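Local coordinates for probable enoyl-CoA hydratase/isomerase (Pseudomonas aeruginosa, PDB 7CRD), which probably acts as a delta(3)-delta(2)-enoyl-CoA isomerase of the crotonase family and binds coenzyme A, at residues L40-D45 / L89-P94; R49-T54 / K93-A98; V119-R124 / L178-T183; T135-S140 / D227-R232. All coordinates share one frame; numbering follows the deposited sequence.

Contact 1 of 4, residues L40-D45 / L89-P94; sequences LEAQAD and LEFPKP
The side chains of Q43 and F91 run antiparallel past one another, the amide plane turned 75° from the phenyl ring. It is the rim of the ring that faces the helix: CB of Q43 sits 3.8 Å from CE1 of F91, the backbone N of Q43 lies near the ring plane at the same edge, and CB of A42 approaches CZ of F91 at 4.1 Å. Because CG of Q43 stands anti to its own N (chi1 167°) and the chain stays extended, the amide passes over the CD-CG edge of P92, the two side chains crossing at about a right angle. CD of P92 comes within 3.4 Å of Q43 OE1, while the other end of the amide, NE2, reaches a water at 3.0 Å that in turn donates to the carbonyl O of E90. K93 brings the cation. Its fully stretched chain carries NZ to the end of helix 29-44, where it donates to A42 O at 2.9 Å, in the carbonyl plane, and more weakly to Q43 O; V48 O is a further acceptor. A42 O is thus gripped twice, since D45 N also bonds to it. The D45 carboxylate is turned to its own chain, where OD1 accepts the N-H of A47. An ammonium group among the carbonyls that end a helix probably eases the negative pole of the helix dipole. This is lysine capping of a helix C-terminus, and here it ties helix 29-44 to the loop leading into strand 95-99 of the crotonase fold.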
loop_
_atom_site.group_PDB
_atom_site.type_symbol
_atom_site.label_atom_id
_atom_site.label_comp_id
_atom_site.label_asym_id
_atom_site.label_seq_id
_atom_site.Cartn_x
_atom_site.Cartn_y
_atom_site.Cartn_z
ATOM N N LEU A 40 3.147 -13.727 5.005
ATOM C CA LEU A 40 2.945 -14.736 6.066
ATOM C C LEU A 40 4.164 -15.674 6.187
ATOM O O LEU A 40 4.458 -16.044 7.254
ATOM C CB LEU A 40 1.620 -15.456 5.821
ATOM C CG LEU A 40 0.393 -14.565 5.913
ATOM C CD1 LEU A 40 -0.866 -15.313 5.576
ATOM C CD2 LEU A 40 0.291 -13.928 7.263
ATOM N N GLU A 41 4.784 -16.058 5.090
ATOM C CA GLU A 41 6.021 -16.873 5.094
ATOM C C GLU A 41 7.161 -16.034 5.693
ATOM O O GLU A 41 7.892 -16.532 6.496
ATOM C CB GLU A 41 6.427 -17.184 3.651
ATOM C CG GLU A 41 5.784 -18.430 3.060
ATOM C CD GLU A 41 5.800 -18.638 1.548
ATOM O OE1 GLU A 41 5.188 -19.602 1.094
ATOM O OE2 GLU A 41 6.400 -17.848 0.842
ATOM N N ALA A 42 7.268 -14.771 5.302
ATOM C CA ALA A 42 8.342 -13.897 5.799
ATOM C C ALA A 42 8.206 -13.756 7.307
ATOM O O ALA A 42 9.196 -13.816 8.004
ATOM C CB ALA A 42 8.229 -12.559 5.145
ATOM N N GLN A 43 6.979 -13.584 7.751
ATOM C CA GLN A 43 6.712 -13.428 9.174
ATOM C C GLN A 43 7.182 -14.638 9.964
ATOM O O GLN A 43 7.635 -14.495 11.105
ATOM C CB GLN A 43 5.210 -13.194 9.374
ATOM C CG GLN A 43 4.675 -13.310 10.787
ATOM C CD GLN A 43 3.309 -12.651 10.935
ATOM O OE1 GLN A 43 2.830 -11.961 10.025
ATOM N NE2 GLN A 43 2.673 -12.856 12.081
ATOM N N ALA A 44 7.097 -15.830 9.377
ATOM C CA ALA A 44 7.496 -17.049 10.073
ATOM C C ALA A 44 8.971 -17.388 9.898
ATOM O O ALA A 44 9.507 -18.183 10.679
ATOM C CB ALA A 44 6.641 -18.227 9.592
ATOM N N ASP A 45 9.641 -16.806 8.905
ATOM C CA ASP A 45 11.028 -17.141 8.590
ATOM C C ASP A 45 11.954 -16.253 9.414
ATOM O O ASP A 45 12.074 -15.051 9.147
ATOM C CB ASP A 45 11.283 -16.978 7.092
ATOM C CG ASP A 45 12.698 -17.375 6.685
ATOM O OD1 ASP A 45 13.422 -17.969 7.510
ATOM O OD2 ASP A 45 13.086 -17.096 5.532
ATOM N N LEU A 89 -1.131 -5.204 7.595
ATOM C CA LEU A 89 -1.517 -4.500 8.810
ATOM C C LEU A 89 -0.932 -5.161 10.051
ATOM O O LEU A 89 -0.462 -4.475 10.971
ATOM C CB LEU A 89 -3.041 -4.452 8.914
ATOM C CG LEU A 89 -3.598 -3.934 10.242
ATOM C CD1 LEU A 89 -3.334 -2.433 10.300
ATOM C CD2 LEU A 89 -5.061 -4.230 10.354
ATOM N N GLU A 90 -0.949 -6.491 10.101
ATOM C CA GLU A 90 -0.500 -7.212 11.284
ATOM C C GLU A 90 0.962 -7.609 11.219
ATOM O O GLU A 90 1.457 -8.225 12.169
ATOM C CB GLU A 90 -1.340 -8.476 11.484
ATOM C CG GLU A 90 -2.816 -8.248 11.324
ATOM C CD GLU A 90 -3.441 -7.684 12.572
ATOM O OE1 GLU A 90 -2.716 -7.505 13.575
ATOM O OE2 GLU A 90 -4.664 -7.426 12.551
ATOM N N PHE A 91 1.650 -7.293 10.130
ATOM C CA PHE A 91 3.011 -7.774 9.924
ATOM C C PHE A 91 3.932 -7.243 11.021
ATOM O O PHE A 91 4.009 -6.022 11.218
ATOM C CB PHE A 91 3.509 -7.354 8.546
ATOM C CG PHE A 91 4.779 -8.042 8.128
ATOM C CD1 PHE A 91 4.777 -9.387 7.788
ATOM C CD2 PHE A 91 5.972 -7.345 8.084
ATOM C CE1 PHE A 91 5.953 -10.019 7.410
ATOM C CE2 PHE A 91 7.149 -7.958 7.694
ATOM C CZ PHE A 91 7.143 -9.299 7.358
ATOM N N PRO A 92 4.623 -8.108 11.762
ATOM C CA PRO A 92 5.344 -7.648 12.953
ATOM C C PRO A 92 6.757 -7.154 12.703
ATOM O O PRO A 92 7.335 -6.557 13.619
ATOM C CB PRO A 92 5.369 -8.910 13.824
ATOM C CG PRO A 92 5.507 -10.006 12.805
ATOM C CD PRO A 92 4.594 -9.585 11.679
ATOM N N LYS A 93 7.325 -7.380 11.530
ATOM C CA LYS A 93 8.688 -6.998 11.209
ATOM C C LYS A 93 8.707 -5.711 10.388
ATOM O O LYS A 93 7.678 -5.290 9.850
ATOM C CB LYS A 93 9.376 -8.136 10.449
ATOM C CG LYS A 93 9.643 -9.381 11.315
ATOM C CD LYS A 93 10.039 -10.595 10.465
ATOM C CE LYS A 93 10.139 -11.876 11.290
ATOM N NZ LYS A 93 10.495 -13.060 10.430
ATOM N N PRO A 94 9.852 -5.035 10.283
ATOM C CA PRO A 94 9.893 -3.804 9.478
ATOM C C PRO A 94 9.522 -4.064 8.025
ATOM O O PRO A 94 9.947 -5.052 7.422
ATOM C CB PRO A 94 11.348 -3.338 9.616
ATOM C CG PRO A 94 11.751 -3.859 10.955
ATOM C CD PRO A 94 11.100 -5.216 11.052
HETATM O O HOH W 1 1.064 -10.574 13.119
#

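Contact 2 of 4, residues R49-T54 / K93-A98; sequences RVVLIT and KPVIAA
Strands 50-54 and 95-98 run parallel, their axes 4.6 Å apart at closest and 23° from perfect alignment, with V51 opposite V95, L52 opposite I96 and I53 opposite A97. The ladder is regular: V51 N donates to P94 O, I96 N to V51 O at 2.8 Å, I53 N to I96 O at 2.8 Å and A98 N to I53 O. T54 finishes the row with its side chain. OG1, set anti to the backbone N (chi1 -174°), donates to A98 O at 2.9 Å and itself receives the N-H of G56, so the hydroxyl is held from two directions. On the face of L52, T54, I96 and A98, the L52 side chain leans across the gap between the strands: CD1 touches I96 CG2 at 3.8 Å and A98 CB at 3.9 Å, and lies against the I96 carbonyl oxygen. Nearer the start of the strand, V50 CG1 meets CD1 of I96 at 4.0 Å, and the ring of P94 crosses V50 at about a right angle. The other face carries V51, I53, V95 and A97; there CD1 of I53 reaches back two residues, past its partner A97, to CG1 of V95, 3.8 Å away. These are adjacent parallel strands of the central sheet of the crotonase fold. Strand 13-18 flanks strand 50-54 on its far edge and bonds to V50 and L52, while strand 116-120 lies next to 95-99. Helix 182-196 covers V50, L52 and T54 through F195, A188 and L185, whereas V51 packs on F91, and A97 on L111 and C114.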
loop_
_atom_site.group_PDB
_atom_site.type_symbol
_atom_site.label_atom_id
_atom_site.label_comp_id
_atom_site.label_asym_id
_atom_site.label_seq_id
_atom_site.Cartn_x
_atom_site.Cartn_y
_atom_site.Cartn_z
ATOM N N ARG A 49 14.380 -10.557 8.203
ATOM C CA ARG A 49 14.310 -9.546 9.235
ATOM C C ARG A 49 13.599 -8.284 8.780
ATOM O O ARG A 49 13.011 -7.589 9.609
ATOM C CB ARG A 49 15.724 -9.209 9.696
ATOM C CG ARG A 49 16.376 -10.332 10.483
ATOM C CD ARG A 49 17.563 -9.726 11.148
ATOM N NE ARG A 49 17.107 -8.417 11.597
ATOM C CZ ARG A 49 17.770 -7.645 12.438
ATOM N NH1 ARG A 49 18.950 -8.015 12.936
ATOM N NH2 ARG A 49 17.256 -6.463 12.771
ATOM N N VAL A 50 13.623 -7.994 7.482
ATOM C CA VAL A 50 13.032 -6.791 6.900
ATOM C C VAL A 50 12.420 -7.158 5.552
ATOM O O VAL A 50 12.997 -7.944 4.795
ATOM C CB VAL A 50 14.079 -5.663 6.723
ATOM C CG1 VAL A 50 13.441 -4.445 6.070
ATOM C CG2 VAL A 50 14.722 -5.285 8.064
ATOM N N VAL A 51 11.256 -6.576 5.243
ATOM C CA VAL A 51 10.608 -6.737 3.945
ATOM C C VAL A 51 10.607 -5.402 3.206
ATOM O O VAL A 51 10.311 -4.355 3.796
ATOM C CB VAL A 51 9.175 -7.288 4.119
ATOM C CG1 VAL A 51 8.394 -7.211 2.796
ATOM C CG2 VAL A 51 9.224 -8.718 4.636
ATOM N N LEU A 52 10.936 -5.439 1.914
ATOM C CA LEU A 52 10.878 -4.270 1.040
ATOM C C LEU A 52 9.833 -4.511 -0.037
ATOM O O LEU A 52 9.806 -5.583 -0.649
ATOM C CB LEU A 52 12.235 -3.977 0.381
ATOM C CG LEU A 52 12.228 -2.902 -0.724
ATOM C CD1 LEU A 52 12.033 -1.511 -0.126
ATOM C CD2 LEU A 52 13.493 -2.930 -1.587
ATOM N N ILE A 53 8.976 -3.522 -0.266
ATOM C CA ILE A 53 7.941 -3.597 -1.290
ATOM C C ILE A 53 8.224 -2.530 -2.334
ATOM O O ILE A 53 8.416 -1.358 -1.988
ATOM C CB ILE A 53 6.534 -3.410 -0.694
ATOM C CG1 ILE A 53 6.277 -4.428 0.408
ATOM C CG2 ILE A 53 5.469 -3.583 -1.790
ATOM C CD1 ILE A 53 4.889 -4.297 1.013
ATOM N N THR A 54 8.233 -2.924 -3.609
ATOM C CA THR A 54 8.559 -1.979 -4.663
ATOM C C THR A 54 7.964 -2.455 -5.979
ATOM O O THR A 54 7.654 -3.634 -6.156
ATOM C CB THR A 54 10.076 -1.811 -4.803
ATOM O OG1 THR A 54 10.357 -0.778 -5.749
ATOM C CG2 THR A 54 10.689 -3.123 -5.278
ATOM N N LYS A 93 7.325 -7.380 11.530
ATOM C CA LYS A 93 8.688 -6.998 11.209
ATOM C C LYS A 93 8.707 -5.711 10.388
ATOM O O LYS A 93 7.678 -5.290 9.850
ATOM C CB LYS A 93 9.376 -8.136 10.449
ATOM C CG LYS A 93 9.643 -9.381 11.315
ATOM C CD LYS A 93 10.039 -10.595 10.465
ATOM C CE LYS A 93 10.139 -11.876 11.290
ATOM N NZ LYS A 93 10.495 -13.060 10.430
ATOM N N PRO A 94 9.852 -5.035 10.283
ATOM C CA PRO A 94 9.893 -3.804 9.478
ATOM C C PRO A 94 9.522 -4.064 8.025
ATOM O O PRO A 94 9.947 -5.052 7.422
ATOM C CB PRO A 94 11.348 -3.338 9.616
ATOM C CG PRO A 94 11.751 -3.859 10.955
ATOM C CD PRO A 94 11.100 -5.216 11.052
ATOM N N VAL A 95 8.692 -3.172 7.478
ATOM C CA VAL A 95 8.334 -3.146 6.059
ATOM C C VAL A 95 8.722 -1.790 5.508
ATOM O O VAL A 95 8.357 -0.761 6.090
ATOM C CB VAL A 95 6.824 -3.353 5.831
ATOM C CG1 VAL A 95 6.530 -3.477 4.331
ATOM C CG2 VAL A 95 6.349 -4.554 6.534
ATOM N N ILE A 96 9.392 -1.788 4.362
ATOM C CA ILE A 96 9.887 -0.576 3.719
ATOM C C ILE A 96 9.324 -0.524 2.306
ATOM O O ILE A 96 9.407 -1.508 1.566
ATOM C CB ILE A 96 11.425 -0.545 3.691
ATOM C CG1 ILE A 96 11.992 -0.600 5.103
ATOM C CG2 ILE A 96 11.926 0.711 2.931
ATOM C CD1 ILE A 96 13.531 -0.555 5.117
ATOM N N ALA A 97 8.737 0.603 1.942
ATOM C CA ALA A 97 8.263 0.821 0.585
ATOM C C ALA A 97 9.261 1.672 -0.196
ATOM O O ALA A 97 9.752 2.690 0.305
ATOM C CB ALA A 97 6.897 1.510 0.595
ATOM N N ALA A 98 9.523 1.285 -1.445
ATOM C CA ALA A 98 10.329 2.090 -2.362
ATOM C C ALA A 98 9.464 2.386 -3.577
ATOM O O ALA A 98 9.191 1.488 -4.383
ATOM C CB ALA A 98 11.618 1.373 -2.753
#

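Contact 3 of 4, residues V119-R124 / L178-T183; sequences VGRNAR and LEDGAT
L178 opens the contact with both its peptide groups: its N donates to V119 O at 2.8 Å, and its O accepts the N-H of R121 at 2.7 Å, while G120 CA brings a C-H to the same oxygen. These bonds make one parallel bridge between L178 and G120. Next, E179 lies under the arginine. R121, its CG wedged between N and the carbonyl carbon (chi1 71°), folds back at chi3 and lays a guanidinium face over the L178-E179 peptide, with L178 C 3.7 Å below the plane and NH2 3.6 Å from E179 CA. D180 then clamps the type I turn G120-A123. OD1 takes N122 ND2 at 2.8 Å in a nearly straight bond (168°), and OD2 takes the backbone N of N122 at 2.9 Å through its syn lone pair, so one residue is gripped by both oxygens. G181, with a positive phi, turns the chain and gives its N-H to N100 OD1. Helix 182-196 follows. The contact thus holds strand 176-178, outermost on this side of the crotonase sheet, to its neighbour 116-120, and the short link E179-G181 leads from that edge strand to the helix.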
loop_
_atom_site.group_PDB
_atom_site.type_symbol
_atom_site.label_atom_id
_atom_site.label_comp_id
_atom_site.label_asym_id
_atom_site.label_seq_id
_atom_site.Cartn_x
_atom_site.Cartn_y
_atom_site.Cartn_z
ATOM N N VAL A 119 10.165 7.639 -1.615
ATOM C CA VAL A 119 9.497 7.916 -2.876
ATOM C C VAL A 119 10.438 8.720 -3.763
ATOM O O VAL A 119 11.290 9.471 -3.277
ATOM C CB VAL A 119 8.172 8.682 -2.652
ATOM C CG1 VAL A 119 7.237 7.921 -1.709
ATOM C CG2 VAL A 119 8.461 10.044 -2.049
ATOM N N GLY A 120 10.282 8.559 -5.074
ATOM C CA GLY A 120 10.898 9.504 -5.992
ATOM C C GLY A 120 10.205 10.846 -5.864
ATOM O O GLY A 120 8.992 10.921 -5.680
ATOM N N ARG A 121 10.980 11.935 -5.948
ATOM C CA ARG A 121 10.335 13.218 -5.713
ATOM C C ARG A 121 9.256 13.526 -6.747
ATOM O O ARG A 121 8.323 14.274 -6.440
ATOM C CB ARG A 121 11.377 14.335 -5.660
ATOM C CG ARG A 121 12.003 14.672 -6.976
ATOM C CD ARG A 121 13.085 15.769 -6.782
ATOM N NE ARG A 121 13.889 15.505 -5.597
ATOM C CZ ARG A 121 15.158 15.106 -5.610
ATOM N NH1 ARG A 121 15.781 14.878 -4.462
ATOM N NH2 ARG A 121 15.809 14.951 -6.759
ATOM N N ASN A 122 9.333 12.945 -7.949
ATOM C CA ASN A 122 8.295 13.133 -8.953
ATOM C C ASN A 122 7.327 11.960 -9.040
ATOM O O ASN A 122 6.566 11.871 -10.009
ATOM C CB ASN A 122 8.917 13.393 -10.333
ATOM C CG ASN A 122 9.651 14.708 -10.383
ATOM O OD1 ASN A 122 9.031 15.776 -10.470
ATOM N ND2 ASN A 122 10.974 14.652 -10.266
ATOM N N ALA A 123 7.321 11.075 -8.049
ATOM C CA ALA A 123 6.274 10.062 -8.008
ATOM C C ALA A 123 4.907 10.747 -7.985
ATOM O O ALA A 123 4.782 11.925 -7.638
ATOM C CB ALA A 123 6.457 9.160 -6.788
ATOM N N ARG A 124 3.865 10.002 -8.368
ATOM C CA ARG A 124 2.516 10.562 -8.455
ATOM C C ARG A 124 1.569 9.728 -7.620
ATOM O O ARG A 124 1.203 8.620 -8.016
ATOM C CB ARG A 124 2.016 10.605 -9.888
ATOM C CG ARG A 124 2.817 11.579 -10.708
ATOM C CD ARG A 124 2.512 11.424 -12.165
ATOM N NE ARG A 124 3.322 12.362 -12.932
ATOM C CZ ARG A 124 3.064 12.701 -14.188
ATOM N NH1 ARG A 124 2.019 12.154 -14.807
ATOM N NH2 ARG A 124 3.856 13.571 -14.827
ATOM N N LEU A 178 13.365 11.311 -3.001
ATOM C CA LEU A 178 14.709 11.158 -3.528
ATOM C C LEU A 178 14.708 11.336 -5.039
ATOM O O LEU A 178 13.659 11.439 -5.690
ATOM C CB LEU A 178 15.280 9.792 -3.142
ATOM C CG LEU A 178 15.173 9.540 -1.627
ATOM C CD1 LEU A 178 14.942 8.069 -1.287
ATOM C CD2 LEU A 178 16.397 10.075 -0.936
ATOM N N GLU A 179 15.915 11.399 -5.594
ATOM C CA GLU A 179 16.061 11.362 -7.037
ATOM C C GLU A 179 15.318 10.158 -7.597
ATOM O O GLU A 179 15.485 9.033 -7.124
ATOM C CB GLU A 179 17.540 11.297 -7.414
ATOM C CG GLU A 179 17.769 11.112 -8.897
ATOM C CD GLU A 179 19.252 11.092 -9.266
ATOM O OE1 GLU A 179 20.039 11.800 -8.606
ATOM O OE2 GLU A 179 19.625 10.369 -10.218
ATOM N N ASP A 180 14.506 10.400 -8.617
ATOM C CA ASP A 180 13.635 9.359 -9.138
ATOM C C ASP A 180 14.429 8.204 -9.731
ATOM O O ASP A 180 15.483 8.393 -10.347
ATOM C CB ASP A 180 12.699 9.941 -10.189
ATOM C CG ASP A 180 11.809 11.017 -9.622
ATOM O OD1 ASP A 180 12.181 12.201 -9.725
ATOM O OD2 ASP A 180 10.742 10.676 -9.060
ATOM N N GLY A 181 13.906 7.001 -9.535
ATOM C CA GLY A 181 14.466 5.820 -10.140
ATOM C C GLY A 181 15.195 4.907 -9.187
ATOM O O GLY A 181 14.753 4.658 -8.050
ATOM N N ALA A 182 16.333 4.393 -9.667
ATOM C CA ALA A 182 17.084 3.386 -8.931
ATOM C C ALA A 182 17.559 3.909 -7.587
ATOM O O ALA A 182 17.721 3.125 -6.645
ATOM C CB ALA A 182 18.279 2.913 -9.762
ATOM N N THR A 183 17.791 5.224 -7.483
ATOM C CA THR A 183 18.188 5.822 -6.212
ATOM C C THR A 183 17.188 5.498 -5.107
ATOM O O THR A 183 17.574 5.284 -3.957
ATOM C CB THR A 183 18.315 7.339 -6.358
ATOM O OG1 THR A 183 19.271 7.655 -7.381
ATOM C CG2 THR A 183 18.765 7.961 -5.045
#

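Contact 4 of 4, residues T135-S140 / D227-R232; sequences TPEFGS and DIFSTR
The carbonyl oxygen of E137, the residue whose CG packs on F229, is gripped twice by S140: OG donates at 2.8 Å and the backbone N at 3.1 Å, which closes a type I' turn through F138 and G139. E137 also meets helix 215-233: its CG lies 4.0 Å from CE1 of F229, the two side chains side by side and pointing the same way, their carboxylate and ring planes 56° apart. The acid itself is engaged by T109, whose OG1 bonds to OE2. T135 does most of the touching. Its carbonyl O lies in the plane of the F229 ring, at the edge, 3.3 Å from CD1, a place reached because CG of F229 stands anti to its backbone N (chi1 -164°). The T135 side chain fits between I228 and R232: OG1 faces CG2 of I228 at 3.6 Å, and CG2 abuts CD of R232 at 3.4 Å, crossing each partner at about a right angle. R232 spends its polar end on G133 O and on a salt bridge with E237, leaving its aliphatic part to T135. The E137 side chain is about 7 Å from that of N64, which binds coenzyme A. Between the two segments, then, the chemistry is van der Waals contact plus an aromatic edge turned to a carbonyl oxygen, which suits the weakly positive ring hydrogens, while the E137 carboxylate and the R232 guanidinium are held by T109, G133 and E237.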
loop_
_atom_site.group_PDB
_atom_site.type_symbol
_atom_site.label_atom_id
_atom_site.label_comp_id
_atom_site.label_asym_id
_atom_site.label_seq_id
_atom_site.Cartn_x
_atom_site.Cartn_y
_atom_site.Cartn_z
ATOM N N THR A 135 -15.313 4.701 -2.055
ATOM C CA THR A 135 -15.058 5.323 -0.770
ATOM C C THR A 135 -13.679 4.925 -0.261
ATOM O O THR A 135 -13.016 4.067 -0.857
ATOM C CB THR A 135 -16.146 4.897 0.240
ATOM O OG1 THR A 135 -16.433 3.505 0.072
ATOM C CG2 THR A 135 -17.423 5.723 0.043
ATOM N N PRO A 136 -13.206 5.520 0.847
ATOM C CA PRO A 136 -11.849 5.209 1.337
ATOM C C PRO A 136 -11.674 3.763 1.783
ATOM O O PRO A 136 -12.603 3.119 2.291
ATOM C CB PRO A 136 -11.670 6.155 2.532
ATOM C CG PRO A 136 -12.631 7.274 2.303
ATOM C CD PRO A 136 -13.816 6.638 1.600
ATOM N N GLU A 137 -10.442 3.267 1.666
ATOM C CA GLU A 137 -10.142 1.916 2.126
ATOM C C GLU A 137 -8.801 1.863 2.848
ATOM O O GLU A 137 -8.073 2.860 2.952
ATOM C CB GLU A 137 -10.176 0.894 0.981
ATOM C CG GLU A 137 -9.575 1.326 -0.314
ATOM C CD GLU A 137 -8.054 1.229 -0.328
ATOM O OE1 GLU A 137 -7.496 0.563 -1.234
ATOM O OE2 GLU A 137 -7.413 1.843 0.547
ATOM N N PHE A 138 -8.514 0.664 3.387
ATOM C CA PHE A 138 -7.286 0.345 4.129
ATOM C C PHE A 138 -7.080 1.254 5.345
ATOM O O PHE A 138 -5.937 1.551 5.736
ATOM C CB PHE A 138 -6.049 0.378 3.214
ATOM C CG PHE A 138 -5.018 -0.691 3.544
ATOM C CD1 PHE A 138 -4.026 -1.002 2.640
ATOM C CD2 PHE A 138 -5.062 -1.383 4.745
ATOM C CE1 PHE A 138 -3.066 -1.963 2.932
ATOM C CE2 PHE A 138 -4.101 -2.347 5.044
ATOM C CZ PHE A 138 -3.110 -2.632 4.123
ATOM N N GLY A 139 -8.166 1.710 5.951
ATOM C CA GLY A 139 -8.041 2.534 7.137
ATOM C C GLY A 139 -7.704 3.984 6.863
ATOM O O GLY A 139 -7.493 4.748 7.811
ATOM N N SER A 140 -7.667 4.397 5.596
ATOM C CA SER A 140 -7.292 5.772 5.283
ATOM C C SER A 140 -8.303 6.790 5.812
ATOM O O SER A 140 -7.925 7.939 6.072
ATOM C CB SER A 140 -7.109 5.923 3.772
ATOM O OG SER A 140 -8.309 5.621 3.082
ATOM N N ASP A 227 -17.115 -2.997 4.100
ATOM C CA ASP A 227 -18.548 -3.233 3.917
ATOM C C ASP A 227 -19.152 -2.189 2.991
ATOM O O ASP A 227 -19.877 -2.521 2.039
ATOM C CB ASP A 227 -19.259 -3.195 5.271
ATOM C CG ASP A 227 -19.117 -4.481 6.045
ATOM O OD1 ASP A 227 -18.836 -5.500 5.412
ATOM O OD2 ASP A 227 -19.333 -4.482 7.273
ATOM N N ILE A 228 -18.861 -0.912 3.271
ATOM C CA ILE A 228 -19.341 0.191 2.443
ATOM C C ILE A 228 -18.783 0.068 1.031
ATOM O O ILE A 228 -19.509 0.206 0.035
ATOM C CB ILE A 228 -18.957 1.543 3.084
ATOM C CG1 ILE A 228 -19.673 1.745 4.434
ATOM C CG2 ILE A 228 -19.259 2.700 2.142
ATOM C CD1 ILE A 228 -21.176 1.953 4.315
ATOM N N PHE A 229 -17.498 -0.217 0.928
ATOM C CA PHE A 229 -16.834 -0.273 -0.391
ATOM C C PHE A 229 -17.453 -1.383 -1.241
ATOM O O PHE A 229 -17.728 -1.179 -2.388
ATOM C CB PHE A 229 -15.346 -0.538 -0.168
ATOM C CG PHE A 229 -14.443 -0.268 -1.338
ATOM C CD1 PHE A 229 -13.790 0.945 -1.471
ATOM C CD2 PHE A 229 -14.215 -1.234 -2.289
ATOM C CE1 PHE A 229 -12.949 1.180 -2.539
ATOM C CE2 PHE A 229 -13.358 -1.003 -3.347
ATOM C CZ PHE A 229 -12.747 0.207 -3.483
ATOM N N SER A 230 -17.673 -2.531 -0.633
ATOM C CA SER A 230 -18.269 -3.667 -1.362
ATOM C C SER A 230 -19.689 -3.283 -1.797
ATOM O O SER A 230 -20.018 -3.512 -2.923
ATOM C CB SER A 230 -18.257 -4.865 -0.503
ATOM O OG SER A 230 -19.227 -5.757 -0.959
ATOM N N THR A 231 -20.451 -2.647 -0.918
ATOM C CA THR A 231 -21.794 -2.181 -1.262
ATOM C C THR A 231 -21.754 -1.213 -2.432
ATOM O O THR A 231 -22.546 -1.321 -3.378
ATOM C CB THR A 231 -22.464 -1.508 -0.060
ATOM O OG1 THR A 231 -22.773 -2.486 0.945
ATOM C CG2 THR A 231 -23.744 -0.823 -0.487
ATOM N N ARG A 232 -20.823 -0.256 -2.390
ATOM C CA ARG A 232 -20.738 0.716 -3.471
ATOM C C ARG A 232 -20.312 0.074 -4.779
ATOM O O ARG A 232 -20.804 0.467 -5.840
ATOM C CB ARG A 232 -19.791 1.840 -3.080
ATOM C CG ARG A 232 -20.352 2.611 -1.899
ATOM C CD ARG A 232 -19.753 3.977 -1.805
ATOM N NE ARG A 232 -19.995 4.704 -3.045
ATOM C CZ ARG A 232 -20.965 5.593 -3.209
ATOM N NH1 ARG A 232 -21.762 5.903 -2.191
ATOM N NH2 ARG A 232 -21.120 6.181 -4.388
#

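How the contacts relate
Contact 2 is the buried core of the set, a regular parallel ladder of backbone bonds with aliphatic faces. Contact 1 is only partly buried and adjoins it, sharing K93 and P94 and packing F91 CZ against V51 CG2 at 3.5 Å; it links a helix end to the lead-in of a strand, by aromatic and proline packing and one lysine, rather than by a ladder. Contact 3 reaches the same sheet, since strands 95-99 and 116-120 are neighbours, but at its edge, where two ladder bonds give way to a carboxylate clamp. Contact 4 lies at the surface, across the chain's centre from contacts 2 and 3, and relies on packing between a loop and helix 215-233.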